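Long-range contact in subtilisin-like serine protease (Fervidobacterium pennivorans, PDB 1R6V), which degrades keratin into peptides as a calcium-binding serine endopeptidase of the subtilisin family, letting the bacterium grow on native feathers: residues Gly312-Asp320 with Phe331-Ala342. The protein carries 1 engineered substitution. Residues are numbered along the deposited sequence; the frame is centred on the assembly and turned at random.
Sequences GVIQVAALD and FSSRSDGVSVGA
Strands 314-320 and 338-342 run parallel, the axes of these short strand segments inclined at 33°, and share a ladder of backbone hydrogen bonds: Ser339 N to Gln315 O, Ala317 N to Val340 O (2.9 Å), Ala342 N to Ala317 O and Leu319 N to Ala342 O. Where the ladder begins, one water accepts from Gln315 N and donates to Val313 O and Gly337 O, bridging the segments. Gln315 O is gripped twice by Ser339: besides the N-H, OG donates at 2.8 Å from above the carbonyl plane. That hydroxyl sits between its own backbone N and carbonyl carbon (chi1 61°), which turns it onto Gln315 O and against Ile314 CG2. The Gln315 side chain, fully extended as far as its amide, crosses that of Val338 at about a right angle; NE2 passes 3.8 Å from Val338 CG2 and makes a weak, bent bond to Ser335 OG. Ser335 is the first residue of the type I turn that ends at Val338. Nearby, Ala317 CB packs against Val338 CG1 and the hydroxyl of Ser332. With chi1 at -159°, OG of Ser332 swings to the side opposite its own N and accepts a nearly straight bond from Ala318 N (3.1 Å), tying the returning loop to the strand. Ala318 CB meets the Phe331 ring obliquely at CE1 (3.5 Å), while Leu319 CD1 lies over the backbone at Gly341, 3.5 Å from its C. Val316 CG1 and Ala342 CB share the face covered by helix 380-397, through Val387 and His386. Strand 290-294 pairs with the other edge of 314-320. The contact thus extends the parallel central sheet of the subtilisin-like alpha/beta fold, with Phe331 about 8 Å, side chain to side chain, from the inferred charge-relay Ser381.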
ATOM      1  N   GLY A 312      -9.127   0.284   5.599  1.00 11.66           N
ATOM      2  CA  GLY A 312     -10.353  -0.183   4.988  1.00 11.52           C
ATOM      3  C   GLY A 312     -10.465  -1.674   4.731  1.00 11.35           C
ATOM      4  O   GLY A 312     -11.578  -2.200   4.604  1.00 12.93           O
ATOM      5  N   VAL A 313      -9.329  -2.355   4.612  1.00 10.83           N
ATOM      6  CA  VAL A 313      -9.366  -3.788   4.365  1.00 12.37           C
ATOM      7  C   VAL A 313      -9.781  -4.513   5.637  1.00 12.18           C
ATOM      8  O   VAL A 313      -9.738  -3.940   6.726  1.00 13.67           O
ATOM      9  CB  VAL A 313      -7.988  -4.348   3.931  1.00 12.46           C
ATOM     10  CG1 VAL A 313      -7.464  -3.572   2.740  1.00 13.70           C
ATOM     11  CG2 VAL A 313      -7.016  -4.318   5.076  1.00 16.50           C
ATOM     12  N   ILE A 314     -10.218  -5.756   5.477  1.00 10.95           N
ATOM     13  CA  ILE A 314     -10.596  -6.589   6.614  1.00  8.88           C
ATOM     14  C   ILE A 314      -9.406  -7.529   6.807  1.00  9.98           C
ATOM     15  O   ILE A 314      -9.218  -8.467   6.028  1.00 10.04           O
ATOM     16  CB  ILE A 314     -11.838  -7.440   6.322  1.00 10.58           C
ATOM     17  CG1 ILE A 314     -13.041  -6.535   6.021  1.00 11.00           C
ATOM     18  CG2 ILE A 314     -12.131  -8.345   7.508  1.00 11.54           C
ATOM     19  CD1 ILE A 314     -14.361  -7.299   5.817  1.00 12.38           C
ATOM     20  N   GLN A 315      -8.597  -7.275   7.832  1.00 10.07           N
ATOM     21  CA  GLN A 315      -7.416  -8.112   8.081  1.00 11.75           C
ATOM     22  C   GLN A 315      -7.806  -9.298   8.966  1.00 10.83           C
ATOM     23  O   GLN A 315      -8.473  -9.126   9.980  1.00 10.94           O
ATOM     24  CB  GLN A 315      -6.310  -7.278   8.730  1.00 14.27           C
ATOM     25  CG  GLN A 315      -5.018  -8.055   8.912  1.00 19.38           C
ATOM     26  CD  GLN A 315      -3.880  -7.194   9.457  1.00 22.05           C
ATOM     27  OE1 GLN A 315      -3.890  -5.971   9.324  1.00 24.87           O
ATOM     28  NE2 GLN A 315      -2.890  -7.840  10.058  1.00 26.52           N
ATOM     29  N   VAL A 316      -7.377 -10.497   8.580  1.00  9.33           N
ATOM     30  CA  VAL A 316      -7.771 -11.716   9.272  1.00 10.90           C
ATOM     31  C   VAL A 316      -6.650 -12.511   9.923  1.00 12.08           C
ATOM     32  O   VAL A 316      -5.637 -12.799   9.287  1.00 12.87           O
ATOM     33  CB  VAL A 316      -8.497 -12.648   8.274  1.00 11.64           C
ATOM     34  CG1 VAL A 316      -8.958 -13.929   8.944  1.00 10.75           C
ATOM     35  CG2 VAL A 316      -9.661 -11.904   7.637  1.00 12.29           C
ATOM     36  N   ALA A 317      -6.845 -12.873  11.186  1.00 11.62           N
ATOM     37  CA  ALA A 317      -5.857 -13.667  11.908  1.00 13.18           C
ATOM     38  C   ALA A 317      -6.231 -15.141  11.876  1.00 13.78           C
ATOM     39  O   ALA A 317      -7.396 -15.502  11.724  1.00 11.74           O
ATOM     40  CB  ALA A 317      -5.768 -13.194  13.347  1.00 11.33           C
ATOM     41  N   ALA A 318      -5.231 -16.003  12.043  1.00 10.44           N
ATOM     42  CA  ALA A 318      -5.457 -17.446  12.044  1.00 13.20           C
ATOM     43  C   ALA A 318      -5.723 -17.949  13.463  1.00 13.28           C
ATOM     44  O   ALA A 318      -4.988 -17.605  14.392  1.00 14.82           O
ATOM     45  CB  ALA A 318      -4.238 -18.148  11.475  1.00 14.11           C
ATOM     46  N   LEU A 319      -6.773 -18.751  13.616  1.00 13.66           N
ATOM     47  CA  LEU A 319      -7.123 -19.314  14.918  1.00 13.78           C
ATOM     48  C   LEU A 319      -6.959 -20.829  14.938  1.00 12.84           C
ATOM     49  O   LEU A 319      -7.226 -21.522  13.957  1.00 12.09           O
ATOM     50  CB  LEU A 319      -8.575 -18.968  15.282  1.00 13.78           C
ATOM     51  CG  LEU A 319      -8.919 -17.484  15.421  1.00 12.87           C
ATOM     52  CD1 LEU A 319     -10.393 -17.336  15.813  1.00 13.56           C
ATOM     53  CD2 LEU A 319      -8.022 -16.856  16.508  1.00 14.92           C
ATOM     54  N   ASP A 320      -6.530 -21.330  16.091  1.00 15.21           N
ATOM     55  CA  ASP A 320      -6.331 -22.755  16.323  1.00 17.27           C
ATOM     56  C   ASP A 320      -7.314 -23.056  17.467  1.00 17.29           C
ATOM     57  O   ASP A 320      -7.954 -22.152  18.002  1.00 15.58           O
ATOM     58  CB  ASP A 320      -4.870 -22.950  16.768  1.00 16.23           C
ATOM     59  CG  ASP A 320      -4.466 -24.412  16.939  1.00 21.10           C
ATOM     60  OD1 ASP A 320      -5.217 -25.324  16.543  1.00 20.87           O
ATOM     61  OD2 ASP A 320      -3.356 -24.640  17.475  1.00 23.81           O
ATOM     62  N   PHE A 331       1.779 -18.132  14.472  1.00 37.95           N
ATOM     63  CA  PHE A 331       2.491 -17.605  13.320  1.00 36.82           C
ATOM     64  C   PHE A 331       1.734 -16.397  12.777  1.00 36.30           C
ATOM     65  O   PHE A 331       2.217 -15.697  11.889  1.00 36.75           O
ATOM     66  CB  PHE A 331       2.598 -18.685  12.244  1.00 34.93           C
ATOM     67  CG  PHE A 331       1.281 -19.335  11.914  1.00 34.86           C
ATOM     68  CD1 PHE A 331       0.278 -18.619  11.262  1.00 33.21           C
ATOM     69  CD2 PHE A 331       1.032 -20.652  12.284  1.00 34.17           C
ATOM     70  CE1 PHE A 331      -0.949 -19.204  10.984  1.00 32.31           C
ATOM     71  CE2 PHE A 331      -0.194 -21.247  12.011  1.00 33.19           C
ATOM     72  CZ  PHE A 331      -1.187 -20.522  11.359  1.00 32.63           C
ATOM     73  N   SER A 332       0.542 -16.161  13.320  1.00 36.11           N
ATOM     74  CA  SER A 332      -0.292 -15.036  12.898  1.00 35.49           C
ATOM     75  C   SER A 332       0.295 -13.732  13.446  1.00 36.78           C
ATOM     76  O   SER A 332       0.418 -13.558  14.662  1.00 35.63           O
ATOM     77  CB  SER A 332      -1.725 -15.232  13.416  1.00 35.37           C
ATOM     78  OG  SER A 332      -2.658 -14.464  12.675  1.00 31.25           O
ATOM     79  N   SER A 333       0.652 -12.816  12.548  1.00 36.85           N
ATOM     80  CA  SER A 333       1.240 -11.546  12.965  1.00 37.88           C
ATOM     81  C   SER A 333       0.286 -10.705  13.808  1.00 38.63           C
ATOM     82  O   SER A 333      -0.856 -10.444  13.412  1.00 37.65           O
ATOM     83  CB  SER A 333       1.698 -10.752  11.746  1.00 38.89           C
ATOM     84  N   ARG A 334       0.771 -10.295  14.978  1.00 38.89           N
ATOM     85  CA  ARG A 334       0.003  -9.475  15.909  1.00 39.92           C
ATOM     86  C   ARG A 334       0.012  -8.022  15.434  1.00 40.15           C
ATOM     87  O   ARG A 334       1.075  -7.436  15.219  1.00 40.81           O
ATOM     88  CB  ARG A 334       0.612  -9.573  17.317  1.00 40.64           C
ATOM     89  CG  ARG A 334       0.039  -8.582  18.324  1.00 42.81           C
ATOM     90  CD  ARG A 334       0.610  -8.777  19.732  1.00 43.94           C
ATOM     91  NE  ARG A 334       0.047  -7.805  20.672  1.00 46.15           N
ATOM     92  CZ  ARG A 334       0.213  -7.846  21.991  1.00 46.20           C
ATOM     93  NH1 ARG A 334       0.931  -8.818  22.545  1.00 47.78           N
ATOM     94  NH2 ARG A 334      -0.344  -6.915  22.757  1.00 46.98           N
ATOM     95  N   SER A 335      -1.174  -7.447  15.274  1.00 39.45           N
ATOM     96  CA  SER A 335      -1.297  -6.069  14.816  1.00 39.41           C
ATOM     97  C   SER A 335      -2.641  -5.476  15.214  1.00 38.52           C
ATOM     98  O   SER A 335      -3.659  -6.166  15.244  1.00 38.47           O
ATOM     99  CB  SER A 335      -1.126  -6.001  13.295  1.00 39.58           C
ATOM    100  OG  SER A 335      -2.003  -6.902  12.635  1.00 43.58           O
ATOM    101  N   ASP A 336      -2.640  -4.191  15.538  1.00 37.47           N
ATOM    102  CA  ASP A 336      -3.873  -3.525  15.930  1.00 36.37           C
ATOM    103  C   ASP A 336      -4.864  -3.494  14.772  1.00 34.57           C
ATOM    104  O   ASP A 336      -6.045  -3.216  14.977  1.00 34.46           O
ATOM    105  CB  ASP A 336      -3.586  -2.091  16.353  1.00 38.67           C
ATOM    106  CG  ASP A 336      -2.820  -1.331  15.296  1.00 39.31           C
ATOM    107  OD1 ASP A 336      -1.573  -1.353  15.352  1.00 40.40           O
ATOM    108  OD2 ASP A 336      -3.465  -0.740  14.399  1.00 40.10           O
ATOM    109  N   GLY A 337      -4.374  -3.772  13.563  1.00 30.92           N
ATOM    110  CA  GLY A 337      -5.224  -3.749  12.384  1.00 27.14           C
ATOM    111  C   GLY A 337      -6.087  -4.983  12.178  1.00 24.27           C
ATOM    112  O   GLY A 337      -6.968  -4.978  11.320  1.00 23.80           O
ATOM    113  N   VAL A 338      -5.857  -6.039  12.956  1.00 22.09           N
ATOM    114  CA  VAL A 338      -6.644  -7.262  12.805  1.00 19.64           C
ATOM    115  C   VAL A 338      -8.107  -7.030  13.162  1.00 20.69           C
ATOM    116  O   VAL A 338      -8.408  -6.522  14.245  1.00 20.10           O
ATOM    117  CB  VAL A 338      -6.095  -8.404  13.702  1.00 21.88           C
ATOM    118  CG1 VAL A 338      -6.994  -9.627  13.615  1.00 20.03           C
ATOM    119  CG2 VAL A 338      -4.682  -8.755  13.284  1.00 22.60           C
ATOM    120  N   SER A 339      -9.015  -7.399  12.259  1.00 18.10           N
ATOM    121  CA  SER A 339     -10.447  -7.229  12.529  1.00 19.62           C
ATOM    122  C   SER A 339     -11.010  -8.441  13.264  1.00 16.96           C
ATOM    123  O   SER A 339     -11.618  -8.302  14.326  1.00 16.17           O
ATOM    124  CB  SER A 339     -11.237  -7.004  11.225  1.00 22.02           C
ATOM    125  OG  SER A 339     -11.100  -8.112  10.359  1.00 33.81           O
ATOM    126  N   VAL A 340     -10.804  -9.631  12.702  1.00 15.12           N
ATOM    127  CA  VAL A 340     -11.304 -10.864  13.301  1.00 13.28           C
ATOM    128  C   VAL A 340     -10.364 -12.033  12.992  1.00 15.52           C
ATOM    129  O   VAL A 340      -9.454 -11.921  12.165  1.00 12.63           O
ATOM    130  CB  VAL A 340     -12.709 -11.258  12.748  1.00 16.10           C
ATOM    131  CG1 VAL A 340     -13.734 -10.156  13.052  1.00 16.60           C
ATOM    132  CG2 VAL A 340     -12.632 -11.513  11.236  1.00 15.48           C
ATOM    133  N   GLY A 341     -10.590 -13.141  13.684  1.00 13.59           N
ATOM    134  CA  GLY A 341      -9.805 -14.332  13.427  1.00 13.51           C
ATOM    135  C   GLY A 341     -10.755 -15.388  12.884  1.00 13.26           C
ATOM    136  O   GLY A 341     -11.982 -15.281  13.024  1.00 12.73           O
ATOM    137  N   ALA A 342     -10.205 -16.412  12.244  1.00 11.56           N
ATOM    138  CA  ALA A 342     -11.034 -17.488  11.712  1.00 11.45           C
ATOM    139  C   ALA A 342     -10.204 -18.756  11.745  1.00 12.64           C
ATOM    140  O   ALA A 342      -8.985 -18.687  11.887  1.00 11.64           O
ATOM    141  CB  ALA A 342     -11.478 -17.183  10.251  1.00 12.52           C
TER
HETATM  142  O   HOH W   1      -9.088  -5.008   9.438  1.00 14.08           O